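Local atomic coordinates of extracellular matrix-binding protein EbhA (Staphylococcus aureus, PDB entry 2DGJ), a protein that probably serves as a cell wall-associated adhesin that binds extracellular matrix, this piece being part of its rod-like string of three-helix bundles. Residues A[85-90]-A[121-126]; A[130-135]-A[164-169]; A[146-151]-A[158-163]; A[212-217]-A[226-231]. One frame throughout, in Å; residues are numbered along the deposited sequence.

Contact 1. Residues A[85-90]-A[121-126]; sequences RQNLGT and NANTLD. With ACY (acetic acid), chain D.
The amides of N87 and N123 meet at the side of a three-helix bundle of the GA-module type, between helix 73-88 and helix 112-135. Their planes are turned 37° apart, and the two side chains approach from opposite directions. ND2 of N87 gives a weak hydrogen bond to OD1 of N123 at 2.9 Å, with an angle of only 129° at the hydrogen. A water closes the other side of the pair: it donates to OD1 of N87 and accepts a weak bond from ND2 of N123. N87 reaches across because its CG is trans to the main-chain nitrogen (chi1 -178°).

Beneath the amides the seam turns apolar, where CD1 of L88 sits 4.4 Å from CB of A122, and both residues also touch L102 of helix 96-108, the remaining helix of the bundle. R85 lies well away from the seam. Its NH2, at the guanidinium edge, gives a weak hydrogen bond to OXT of an acetate (3.2 Å), probably from the crystallisation liquor, which K81 also binds. Within 85-90, the O of N87 accepts from two groups of T90, the backbone N and OG1, the latter 2.6 Å from N87 O, in the carbonyl plane on a lone pair.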
loop_
_atom_site.group_PDB
_atom_site.type_symbol
_atom_site.label_atom_id
_atom_site.label_comp_id
_atom_site.label_asym_id
_atom_site.label_seq_id
_atom_site.Cartn_x
_atom_site.Cartn_y
_atom_site.Cartn_z
ATOM N N ARG A 85 3.033 -5.572 14.946
ATOM C CA ARG A 85 3.623 -6.443 15.951
ATOM C C ARG A 85 2.893 -7.778 15.968
ATOM O O ARG A 85 3.508 -8.832 16.093
ATOM C CB ARG A 85 3.562 -5.789 17.335
ATOM C CG ARG A 85 4.278 -4.441 17.430
ATOM C CD ARG A 85 4.596 -4.081 18.879
ATOM N NE ARG A 85 5.169 -2.742 18.994
ATOM C CZ ARG A 85 4.453 -1.622 19.043
ATOM N NH1 ARG A 85 3.127 -1.664 18.991
ATOM N NH2 ARG A 85 5.068 -0.449 19.103
ATOM N N GLN A 86 1.574 -7.725 15.821
ATOM C CA GLN A 86 0.755 -8.928 15.808
ATOM C C GLN A 86 1.157 -9.794 14.624
ATOM O O GLN A 86 1.331 -11.004 14.764
ATOM C CB GLN A 86 -0.730 -8.560 15.711
ATOM C CG GLN A 86 -1.666 -9.752 15.589
ATOM C CD GLN A 86 -1.456 -10.779 16.687
ATOM O OE1 GLN A 86 -1.353 -10.438 17.868
ATOM N NE2 GLN A 86 -1.405 -12.049 16.302
ATOM N N ASN A 87 1.309 -9.163 13.461
ATOM C CA ASN A 87 1.698 -9.870 12.247
ATOM C C ASN A 87 3.119 -10.414 12.359
ATOM O O ASN A 87 3.392 -11.545 11.970
ATOM C CB ASN A 87 1.624 -8.931 11.043
ATOM C CG ASN A 87 1.968 -9.631 9.741
ATOM O OD1 ASN A 87 1.136 -10.320 9.154
ATOM N ND2 ASN A 87 3.207 -9.472 9.291
ATOM N N LEU A 88 4.028 -9.602 12.885
ATOM C CA LEU A 88 5.423 -10.006 13.042
ATOM C C LEU A 88 5.568 -11.314 13.816
ATOM O O LEU A 88 6.423 -12.149 13.500
ATOM C CB LEU A 88 6.200 -8.899 13.759
ATOM C CG LEU A 88 7.682 -9.163 14.040
ATOM C CD1 LEU A 88 8.421 -9.338 12.732
ATOM C CD2 LEU A 88 8.270 -8.005 14.826
ATOM N N GLY A 89 4.726 -11.492 14.829
ATOM C CA GLY A 89 4.791 -12.694 15.640
ATOM C C GLY A 89 4.335 -13.968 14.954
ATOM O O GLY A 89 4.491 -15.051 15.512
ATOM N N THR A 90 3.776 -13.849 13.755
ATOM C CA THR A 90 3.306 -15.020 13.016
ATOM C C THR A 90 4.330 -15.504 11.995
ATOM O O THR A 90 4.122 -16.518 11.325
ATOM C CB THR A 90 1.978 -14.730 12.289
ATOM O OG1 THR A 90 2.187 -13.728 11.285
ATOM C CG2 THR A 90 0.937 -14.236 13.276
ATOM N N ASN A 121 7.898 -5.485 4.448
ATOM C CA ASN A 121 9.246 -6.029 4.331
ATOM C C ASN A 121 9.410 -7.270 5.208
ATOM O O ASN A 121 10.123 -8.202 4.844
ATOM C CB ASN A 121 10.294 -4.987 4.729
ATOM C CG ASN A 121 10.297 -3.790 3.813
ATOM O OD1 ASN A 121 9.708 -3.822 2.729
ATOM N ND2 ASN A 121 10.973 -2.722 4.235
ATOM N N ALA A 122 8.750 -7.271 6.364
ATOM C CA ALA A 122 8.824 -8.396 7.291
ATOM C C ALA A 122 8.257 -9.672 6.667
ATOM O O ALA A 122 8.820 -10.758 6.825
ATOM C CB ALA A 122 8.068 -8.061 8.568
ATOM N N ASN A 123 7.133 -9.540 5.963
ATOM C CA ASN A 123 6.511 -10.688 5.317
ATOM C C ASN A 123 7.355 -11.170 4.145
ATOM O O ASN A 123 7.484 -12.365 3.917
ATOM C CB ASN A 123 5.105 -10.344 4.819
ATOM C CG ASN A 123 4.128 -10.108 5.948
ATOM O OD1 ASN A 123 4.086 -9.031 6.533
ATOM N ND2 ASN A 123 3.338 -11.127 6.265
ATOM N N THR A 124 7.915 -10.226 3.398
ATOM C CA THR A 124 8.760 -10.566 2.257
ATOM C C THR A 124 10.009 -11.323 2.728
ATOM O O THR A 124 10.355 -12.377 2.183
ATOM C CB THR A 124 9.207 -9.295 1.509
ATOM O OG1 THR A 124 8.061 -8.620 0.977
ATOM C CG2 THR A 124 10.151 -9.648 0.379
ATOM N N LEU A 125 10.678 -10.783 3.743
ATOM C CA LEU A 125 11.886 -11.399 4.289
ATOM C C LEU A 125 11.569 -12.803 4.788
ATOM O O LEU A 125 12.292 -13.751 4.500
ATOM C CB LEU A 125 12.440 -10.559 5.441
ATOM C CG LEU A 125 13.766 -11.049 6.025
ATOM C CD1 LEU A 125 14.880 -10.867 4.999
ATOM C CD2 LEU A 125 14.074 -10.278 7.300
ATOM N N ASP A 126 10.479 -12.934 5.536
ATOM C CA ASP A 126 10.065 -14.230 6.061
ATOM C C ASP A 126 9.787 -15.183 4.901
ATOM O O ASP A 126 10.104 -16.369 4.968
ATOM C CB ASP A 126 8.802 -14.086 6.910
ATOM C CG ASP A 126 8.419 -15.378 7.607
ATOM O OD1 ASP A 126 9.143 -15.787 8.541
ATOM O OD2 ASP A 126 7.405 -15.993 7.217
HETATM C C ACY D . 5.300 2.867 20.107
HETATM O O ACY D . 5.343 3.991 19.662
HETATM O OXT ACY D . 4.118 2.305 20.398
HETATM C CH3 ACY D . 6.577 2.099 20.333
HETATM O O HOH W 1 1.192 -12.312 7.054
#

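Contact 2. Residues A[130-135]-A[164-169]; sequences NSLQGA and TAAEGI
L132 on helix 112-135 meets A166 and I169 on helix 153-170, and these three residues make up the whole contact. L132 gives up the largest area, and its two methyl groups divide the work. CD1 lies 3.8 Å from CB of A166, with CG of L132 a little behind at 4.1 Å from the same methyl. The other branch, CD2, goes to CG2 of I169 at 4.0 Å. A first torsion of 180° swings CG of L132 clear of its own N, the isobutyl group points across the gap, and one branch meets each of two residues a turn apart on the facing side of helix 153-170.

A166 has just its CB to offer, and this short side chain lets the backbones come close: the CA atoms of L132 and A166 are 6.9 Å apart. I169 supplies its branch methyl, and the two larger side chains cross at about a right angle.

The site lies within the FIVAR domain, in a three-helix bundle whose remaining helix, 180-194, packs against two of the three: A186 touches both L132 and I169. Outside this apolar patch, E167 on helix 153-170 makes a salt bridge to K139. No hydrogen bond joins the two segments, so the contact rests on the close fit of methyl groups and on the removal of apolar surface from water.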
loop_
_atom_site.group_PDB
_atom_site.type_symbol
_atom_site.label_atom_id
_atom_site.label_comp_id
_atom_site.label_asym_id
_atom_site.label_seq_id
_atom_site.Cartn_x
_atom_site.Cartn_y
_atom_site.Cartn_z
ATOM N N ASN A 130 11.724 -18.610 4.231
ATOM C CA ASN A 130 10.951 -19.832 4.061
ATOM C C ASN A 130 11.442 -20.578 2.826
ATOM O O ASN A 130 11.557 -21.805 2.830
ATOM C CB ASN A 130 9.469 -19.488 3.903
ATOM C CG ASN A 130 8.584 -20.720 3.847
ATOM O OD1 ASN A 130 7.811 -20.898 2.909
ATOM N ND2 ASN A 130 8.690 -21.575 4.856
ATOM N N SER A 131 11.731 -19.828 1.771
ATOM C CA SER A 131 12.205 -20.415 0.528
ATOM C C SER A 131 13.591 -21.026 0.712
ATOM O O SER A 131 13.860 -22.136 0.248
ATOM C CB SER A 131 12.249 -19.357 -0.574
ATOM O OG SER A 131 10.950 -18.881 -0.892
ATOM N N LEU A 132 14.466 -20.299 1.399
ATOM C CA LEU A 132 15.819 -20.780 1.639
ATOM C C LEU A 132 15.780 -22.040 2.489
ATOM O O LEU A 132 16.583 -22.950 2.296
ATOM C CB LEU A 132 16.654 -19.712 2.346
ATOM C CG LEU A 132 18.108 -20.079 2.665
ATOM C CD1 LEU A 132 18.816 -20.535 1.404
ATOM C CD2 LEU A 132 18.820 -18.876 3.262
ATOM N N GLN A 133 14.838 -22.087 3.424
ATOM C CA GLN A 133 14.685 -23.244 4.302
ATOM C C GLN A 133 14.237 -24.451 3.483
ATOM O O GLN A 133 14.713 -25.569 3.693
ATOM C CB GLN A 133 13.643 -22.953 5.390
ATOM C CG GLN A 133 13.371 -24.120 6.335
ATOM C CD GLN A 133 14.594 -24.517 7.140
ATOM O OE1 GLN A 133 15.123 -23.724 7.919
ATOM N NE2 GLN A 133 15.053 -25.749 6.951
ATOM N N GLY A 134 13.317 -24.222 2.551
ATOM C CA GLY A 134 12.819 -25.308 1.728
ATOM C C GLY A 134 13.867 -25.845 0.778
ATOM O O GLY A 134 13.913 -27.044 0.502
ATOM N N ALA A 135 14.720 -24.960 0.276
ATOM C CA ALA A 135 15.770 -25.348 -0.652
ATOM C C ALA A 135 16.753 -26.348 -0.044
ATOM O O ALA A 135 17.397 -27.101 -0.771
ATOM C CB ALA A 135 16.519 -24.111 -1.133
ATOM N N THR A 164 25.848 -24.838 3.915
ATOM C CA THR A 164 26.494 -24.387 5.143
ATOM C C THR A 164 26.128 -22.937 5.400
ATOM O O THR A 164 25.715 -22.581 6.502
ATOM C CB THR A 164 28.025 -24.499 5.048
ATOM O OG1 THR A 164 28.381 -25.880 4.929
ATOM C CG2 THR A 164 28.701 -23.891 6.291
ATOM N N ALA A 165 26.284 -22.104 4.377
ATOM C CA ALA A 165 25.960 -20.687 4.483
ATOM C C ALA A 165 24.467 -20.546 4.791
ATOM O O ALA A 165 24.070 -19.808 5.698
ATOM C CB ALA A 165 26.306 -19.974 3.175
ATOM N N ALA A 166 23.652 -21.274 4.037
ATOM C CA ALA A 166 22.209 -21.254 4.218
ATOM C C ALA A 166 21.834 -21.547 5.666
ATOM O O ALA A 166 21.034 -20.828 6.266
ATOM C CB ALA A 166 21.561 -22.280 3.304
ATOM N N GLU A 167 22.415 -22.607 6.220
ATOM C CA GLU A 167 22.136 -23.003 7.597
ATOM C C GLU A 167 22.529 -21.911 8.584
ATOM O O GLU A 167 21.855 -21.715 9.600
ATOM C CB GLU A 167 22.876 -24.301 7.936
ATOM C CG GLU A 167 22.515 -25.468 7.039
ATOM C CD GLU A 167 23.283 -26.728 7.390
ATOM O OE1 GLU A 167 24.531 -26.703 7.357
ATOM O OE2 GLU A 167 22.626 -27.746 7.698
ATOM N N GLY A 168 23.622 -21.210 8.288
ATOM C CA GLY A 168 24.067 -20.137 9.164
ATOM C C GLY A 168 23.067 -18.996 9.163
ATOM O O GLY A 168 22.781 -18.405 10.208
ATOM N N ILE A 169 22.533 -18.685 7.987
ATOM C CA ILE A 169 21.543 -17.622 7.840
ATOM C C ILE A 169 20.218 -18.035 8.491
ATOM O O ILE A 169 19.501 -17.215 9.062
ATOM C CB ILE A 169 21.295 -17.326 6.341
ATOM C CG1 ILE A 169 22.520 -16.644 5.735
ATOM C CG2 ILE A 169 20.039 -16.477 6.163
ATOM C CD1 ILE A 169 22.429 -16.433 4.235
#

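Contact 3. Residues A[146-151]-A[158-163]; sequences QNYLDA and AYTQAV
Y148 reaches from the short helix 146-149 to Y159 and T160 on helix 153-170. Its CB points at that helix, and a chi1 of 165° carries the ring away from the residue's own nitrogen and across the gap. One side of the ring then does the touching. CD1 comes to 3.9 Å from CD2 of Y159, and CE1 approaches the same atom to 3.8 Å. The two rings are inclined at 58° with centroids 5.8 Å apart, an oblique meeting that is neither a stack nor a T-shaped pair. Further out, CZ lies 3.9 Å from OG1 of T160, and at the tip OH is 3.0 Å from that OG1. Each hydroxyl has a weak hydrogen bond to the carbonyl oxygen of R156.

Y159 is held from its own helix as well, with CG1 of V163 lying 3.6 Å above one face of its ring, toward the rim. L143 of helix 139-144 touches both tyrosines. On the far side of helix 146-149, Q146 NE2 binds D150 OD2 in a straight bond of 2.6 Å. This is a tight turn between consecutive helices of the FIVAR domain, the chain reversing into helix 153-170, as in a helical hairpin of a bundle.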
loop_
_atom_site.group_PDB
_atom_site.type_symbol
_atom_site.label_atom_id
_atom_site.label_comp_id
_atom_site.label_asym_id
_atom_site.label_seq_id
_atom_site.Cartn_x
_atom_site.Cartn_y
_atom_site.Cartn_z
ATOM N N GLN A 146 23.919 -40.947 -4.609
ATOM C CA GLN A 146 24.989 -41.149 -5.578
ATOM C C GLN A 146 25.218 -39.944 -6.491
ATOM O O GLN A 146 26.340 -39.713 -6.949
ATOM C CB GLN A 146 24.668 -42.390 -6.414
ATOM C CG GLN A 146 25.743 -42.832 -7.414
ATOM C CD GLN A 146 25.751 -42.001 -8.677
ATOM O OE1 GLN A 146 24.703 -41.581 -9.168
ATOM N NE2 GLN A 146 26.936 -41.773 -9.221
ATOM N N ASN A 147 24.166 -39.171 -6.743
ATOM C CA ASN A 147 24.291 -38.006 -7.613
ATOM C C ASN A 147 25.169 -36.934 -6.981
ATOM O O ASN A 147 25.805 -36.151 -7.683
ATOM C CB ASN A 147 22.922 -37.414 -7.942
ATOM C CG ASN A 147 23.001 -36.337 -9.014
ATOM O OD1 ASN A 147 23.347 -36.612 -10.160
ATOM N ND2 ASN A 147 22.696 -35.104 -8.638
ATOM N N TYR A 148 25.197 -36.893 -5.653
ATOM C CA TYR A 148 26.037 -35.930 -4.953
ATOM C C TYR A 148 27.408 -36.560 -4.763
ATOM O O TYR A 148 28.432 -35.972 -5.116
ATOM C CB TYR A 148 25.472 -35.587 -3.572
ATOM C CG TYR A 148 26.485 -34.895 -2.690
ATOM C CD1 TYR A 148 26.777 -33.540 -2.848
ATOM C CD2 TYR A 148 27.216 -35.616 -1.743
ATOM C CE1 TYR A 148 27.772 -32.922 -2.097
ATOM C CE2 TYR A 148 28.217 -35.007 -0.987
ATOM C CZ TYR A 148 28.491 -33.662 -1.172
ATOM O OH TYR A 148 29.495 -33.063 -0.449
ATOM N N LEU A 149 27.402 -37.767 -4.203
ATOM C CA LEU A 149 28.616 -38.523 -3.930
ATOM C C LEU A 149 29.566 -38.644 -5.116
ATOM O O LEU A 149 30.760 -38.386 -4.978
ATOM C CB LEU A 149 28.254 -39.919 -3.418
ATOM C CG LEU A 149 28.299 -40.169 -1.903
ATOM C CD1 LEU A 149 28.278 -38.865 -1.123
ATOM C CD2 LEU A 149 27.123 -41.045 -1.513
ATOM N N ASP A 150 29.046 -39.032 -6.279
ATOM C CA ASP A 150 29.894 -39.173 -7.460
ATOM C C ASP A 150 29.968 -37.905 -8.301
ATOM O O ASP A 150 30.372 -37.946 -9.461
ATOM C CB ASP A 150 29.425 -40.340 -8.341
ATOM C CG ASP A 150 29.760 -41.693 -7.741
ATOM O OD1 ASP A 150 30.677 -41.751 -6.899
ATOM O OD2 ASP A 150 29.121 -42.698 -8.117
ATOM N N ALA A 151 29.576 -36.784 -7.715
ATOM C CA ALA A 151 29.622 -35.512 -8.424
ATOM C C ALA A 151 31.064 -35.030 -8.395
ATOM O O ALA A 151 31.806 -35.376 -7.475
ATOM C CB ALA A 151 28.720 -34.500 -7.732
ATOM N N ALA A 158 30.860 -27.111 -3.698
ATOM C CA ALA A 158 30.037 -25.928 -3.906
ATOM C C ALA A 158 28.692 -26.098 -3.213
ATOM O O ALA A 158 28.155 -25.151 -2.646
ATOM C CB ALA A 158 29.838 -25.685 -5.397
ATOM N N TYR A 159 28.158 -27.313 -3.259
ATOM C CA TYR A 159 26.875 -27.607 -2.636
ATOM C C TYR A 159 26.985 -27.565 -1.113
ATOM O O TYR A 159 26.171 -26.935 -0.442
ATOM C CB TYR A 159 26.372 -28.985 -3.077
ATOM C CG TYR A 159 25.058 -29.372 -2.430
ATOM C CD1 TYR A 159 23.885 -28.685 -2.737
ATOM C CD2 TYR A 159 24.995 -30.399 -1.490
ATOM C CE1 TYR A 159 22.680 -29.010 -2.119
ATOM C CE2 TYR A 159 23.799 -30.732 -0.869
ATOM C CZ TYR A 159 22.644 -30.033 -1.187
ATOM O OH TYR A 159 21.452 -30.359 -0.581
ATOM N N THR A 160 27.987 -28.250 -0.573
ATOM C CA THR A 160 28.194 -28.282 0.870
ATOM C C THR A 160 28.362 -26.866 1.410
ATOM O O THR A 160 27.888 -26.543 2.497
ATOM C CB THR A 160 29.446 -29.108 1.232
ATOM O OG1 THR A 160 29.187 -30.498 0.992
ATOM C CG2 THR A 160 29.824 -28.897 2.703
ATOM N N GLN A 161 29.042 -26.026 0.642
ATOM C CA GLN A 161 29.284 -24.647 1.040
ATOM C C GLN A 161 27.961 -23.889 1.068
ATOM O O GLN A 161 27.610 -23.264 2.076
ATOM C CB GLN A 161 30.252 -23.991 0.056
ATOM C CG GLN A 161 30.864 -22.685 0.555
ATOM C CD GLN A 161 31.933 -22.150 -0.388
ATOM O OE1 GLN A 161 32.590 -21.156 -0.091
ATOM N NE2 GLN A 161 32.111 -22.812 -1.531
ATOM N N ALA A 162 27.230 -23.956 -0.042
ATOM C CA ALA A 162 25.944 -23.279 -0.161
ATOM C C ALA A 162 25.029 -23.575 1.023
ATOM O O ALA A 162 24.513 -22.659 1.656
ATOM C CB ALA A 162 25.258 -23.689 -1.452
ATOM N N VAL A 163 24.829 -24.858 1.319
ATOM C CA VAL A 163 23.970 -25.264 2.430
ATOM C C VAL A 163 24.528 -24.773 3.765
ATOM O O VAL A 163 23.778 -24.340 4.640
ATOM C CB VAL A 163 23.802 -26.802 2.480
ATOM C CG1 VAL A 163 23.164 -27.300 1.195
ATOM C CG2 VAL A 163 25.147 -27.469 2.674
#

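Contact 4. Residues A[212-217]-A[226-231]; sequences NTINGL and DNLKHQ
K229 turns toward N215 through a bend at its third torsion (chi3 72°), the rest of the chain being nearly extended, while N215 holds its CG in an unusual position at chi1 -102°. Together these swings bring the ammonium up to the amide, the side chains crossing at about a right angle. NZ of K229 gives a weak hydrogen bond to OD1 of N215 at 3.0 Å. The same nitrogen is 2.8 Å from ND2 of N215, and since both are donors that approach counts for nothing as a bond.

The segments belong to helices 199-215 and 222-234, the first two of a three-helix bundle of the GA-module type. The third, 238-250, closes over the apolar side, where V244 touches L228. Inside, I214 reaches both L228 and K229: CD1 lies 3.6 Å from CB of L228, the two side chains at about a right angle. The I214 and K229 side chains slide past each other in opposite directions, CG2 of I214 coming to 4.0 Å from CG of K229. The lysine is thus apolar at its base and polar at its end. The carbonyl oxygen of N215 accepts a hydrogen bond from NZ of K225.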
loop_
_atom_site.group_PDB
_atom_site.type_symbol
_atom_site.label_atom_id
_atom_site.label_comp_id
_atom_site.label_asym_id
_atom_site.label_seq_id
_atom_site.Cartn_x
_atom_site.Cartn_y
_atom_site.Cartn_z
ATOM N N ASN A 212 33.792 -49.772 -23.165
ATOM C CA ASN A 212 34.524 -49.697 -24.421
ATOM C C ASN A 212 35.990 -50.072 -24.230
ATOM O O ASN A 212 36.612 -50.646 -25.121
ATOM C CB ASN A 212 34.417 -48.295 -25.025
ATOM C CG ASN A 212 33.013 -47.968 -25.497
ATOM O OD1 ASN A 212 32.253 -48.857 -25.890
ATOM N ND2 ASN A 212 32.669 -46.684 -25.478
ATOM N N THR A 213 36.543 -49.741 -23.067
ATOM C CA THR A 213 37.935 -50.069 -22.788
ATOM C C THR A 213 38.085 -51.574 -22.601
ATOM O O THR A 213 39.028 -52.175 -23.112
ATOM C CB THR A 213 38.449 -49.343 -21.522
ATOM O OG1 THR A 213 37.454 -49.412 -20.498
ATOM C CG2 THR A 213 38.751 -47.889 -21.820
ATOM N N ILE A 214 37.150 -52.185 -21.878
ATOM C CA ILE A 214 37.196 -53.626 -21.657
ATOM C C ILE A 214 37.102 -54.376 -22.986
ATOM O O ILE A 214 37.858 -55.320 -23.232
ATOM C CB ILE A 214 36.040 -54.090 -20.736
ATOM C CG1 ILE A 214 36.338 -53.692 -19.288
ATOM C CG2 ILE A 214 35.856 -55.597 -20.841
ATOM C CD1 ILE A 214 35.274 -54.110 -18.285
ATOM N N ASN A 215 36.172 -53.951 -23.835
ATOM C CA ASN A 215 35.979 -54.590 -25.133
ATOM C C ASN A 215 37.252 -54.609 -25.965
ATOM O O ASN A 215 37.466 -55.531 -26.757
ATOM C CB ASN A 215 34.879 -53.873 -25.925
ATOM C CG ASN A 215 33.554 -54.616 -25.890
ATOM O OD1 ASN A 215 33.489 -55.808 -26.195
ATOM N ND2 ASN A 215 32.487 -53.910 -25.533
ATOM N N GLY A 216 38.094 -53.594 -25.778
ATOM C CA GLY A 216 39.323 -53.496 -26.544
ATOM C C GLY A 216 40.583 -54.073 -25.929
ATOM O O GLY A 216 41.662 -53.940 -26.507
ATOM N N LEU A 217 40.463 -54.706 -24.768
ATOM C CA LEU A 217 41.625 -55.292 -24.107
ATOM C C LEU A 217 42.095 -56.572 -24.798
ATOM O O LEU A 217 41.286 -57.433 -25.154
ATOM C CB LEU A 217 41.313 -55.568 -22.633
ATOM C CG LEU A 217 41.790 -54.513 -21.626
ATOM C CD1 LEU A 217 41.534 -53.107 -22.156
ATOM C CD2 LEU A 217 41.093 -54.739 -20.290
ATOM N N ASP A 226 32.527 -60.260 -21.444
ATOM C CA ASP A 226 31.093 -60.235 -21.172
ATOM C C ASP A 226 30.872 -60.126 -19.672
ATOM O O ASP A 226 30.155 -59.249 -19.206
ATOM C CB ASP A 226 30.408 -61.496 -21.699
ATOM C CG ASP A 226 30.526 -61.639 -23.205
ATOM O OD1 ASP A 226 30.390 -60.614 -23.907
ATOM O OD2 ASP A 226 30.743 -62.772 -23.688
ATOM N N ASN A 227 31.502 -61.021 -18.921
ATOM C CA ASN A 227 31.390 -61.022 -17.467
ATOM C C ASN A 227 31.668 -59.625 -16.910
ATOM O O ASN A 227 30.820 -59.024 -16.253
ATOM C CB ASN A 227 32.382 -62.027 -16.872
ATOM C CG ASN A 227 32.442 -61.967 -15.354
ATOM O OD1 ASN A 227 31.416 -62.041 -14.675
ATOM N ND2 ASN A 227 33.649 -61.837 -14.813
ATOM N N LEU A 228 32.861 -59.113 -17.191
ATOM C CA LEU A 228 33.265 -57.790 -16.727
ATOM C C LEU A 228 32.309 -56.695 -17.181
ATOM O O LEU A 228 31.967 -55.803 -16.408
ATOM C CB LEU A 228 34.685 -57.485 -17.218
ATOM C CG LEU A 228 35.865 -57.833 -16.301
ATOM C CD1 LEU A 228 35.539 -59.014 -15.413
ATOM C CD2 LEU A 228 37.079 -58.126 -17.157
ATOM N N LYS A 229 31.887 -56.758 -18.440
ATOM C CA LYS A 229 30.966 -55.764 -18.976
ATOM C C LYS A 229 29.654 -55.789 -18.197
ATOM O O LYS A 229 29.045 -54.746 -17.953
ATOM C CB LYS A 229 30.713 -56.025 -20.465
ATOM C CG LYS A 229 31.911 -55.715 -21.352
ATOM C CD LYS A 229 31.755 -56.272 -22.766
ATOM C CE LYS A 229 30.729 -55.500 -23.578
ATOM N NZ LYS A 229 30.724 -55.953 -25.000
ATOM N N HIS A 230 29.225 -56.984 -17.806
ATOM C CA HIS A 230 27.996 -57.131 -17.040
ATOM C C HIS A 230 28.211 -56.558 -15.641
ATOM O O HIS A 230 27.312 -55.942 -15.071
ATOM C CB HIS A 230 27.600 -58.604 -16.936
ATOM C CG HIS A 230 26.251 -58.825 -16.330
ATOM N ND1 HIS A 230 25.087 -58.360 -16.927
ATOM C CD2 HIS A 230 25.863 -59.442 -15.201
ATOM C CE1 HIS A 230 24.056 -58.690 -16.182
ATOM N NE2 HIS A 230 24.495 -59.351 -15.116
ATOM N N GLN A 231 29.404 -56.764 -15.093
ATOM C CA GLN A 231 29.723 -56.248 -13.765
ATOM C C GLN A 231 29.689 -54.721 -13.797
ATOM O O GLN A 231 29.348 -54.072 -12.807
ATOM C CB GLN A 231 31.103 -56.732 -13.316
ATOM C CG GLN A 231 31.291 -58.239 -13.402
ATOM C CD GLN A 231 32.280 -58.764 -12.379
ATOM O OE1 GLN A 231 33.334 -58.169 -12.154
ATOM N NE2 GLN A 231 31.946 -59.889 -11.756
#

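The four contacts follow one another along the rod. Contacts 1 and 2 share helix 112-135, which carries the chain from a GA module into the following FIVAR domain; their centres are 18 Å apart. Contacts 2 and 3 share helix 153-170, with centres 15 Å apart, and contact 3 is nested in the loop that contact 2 closes. Contact 4 belongs to the next GA module, with its centre 30 Å from that of contact 3 and 61 Å from that of contact 1. Contacts 1 and 4 both pair polar side chains beside an apolar patch, whereas contact 2 is apolar throughout. The acetate binds R85, beside contact 1 and not in its interface.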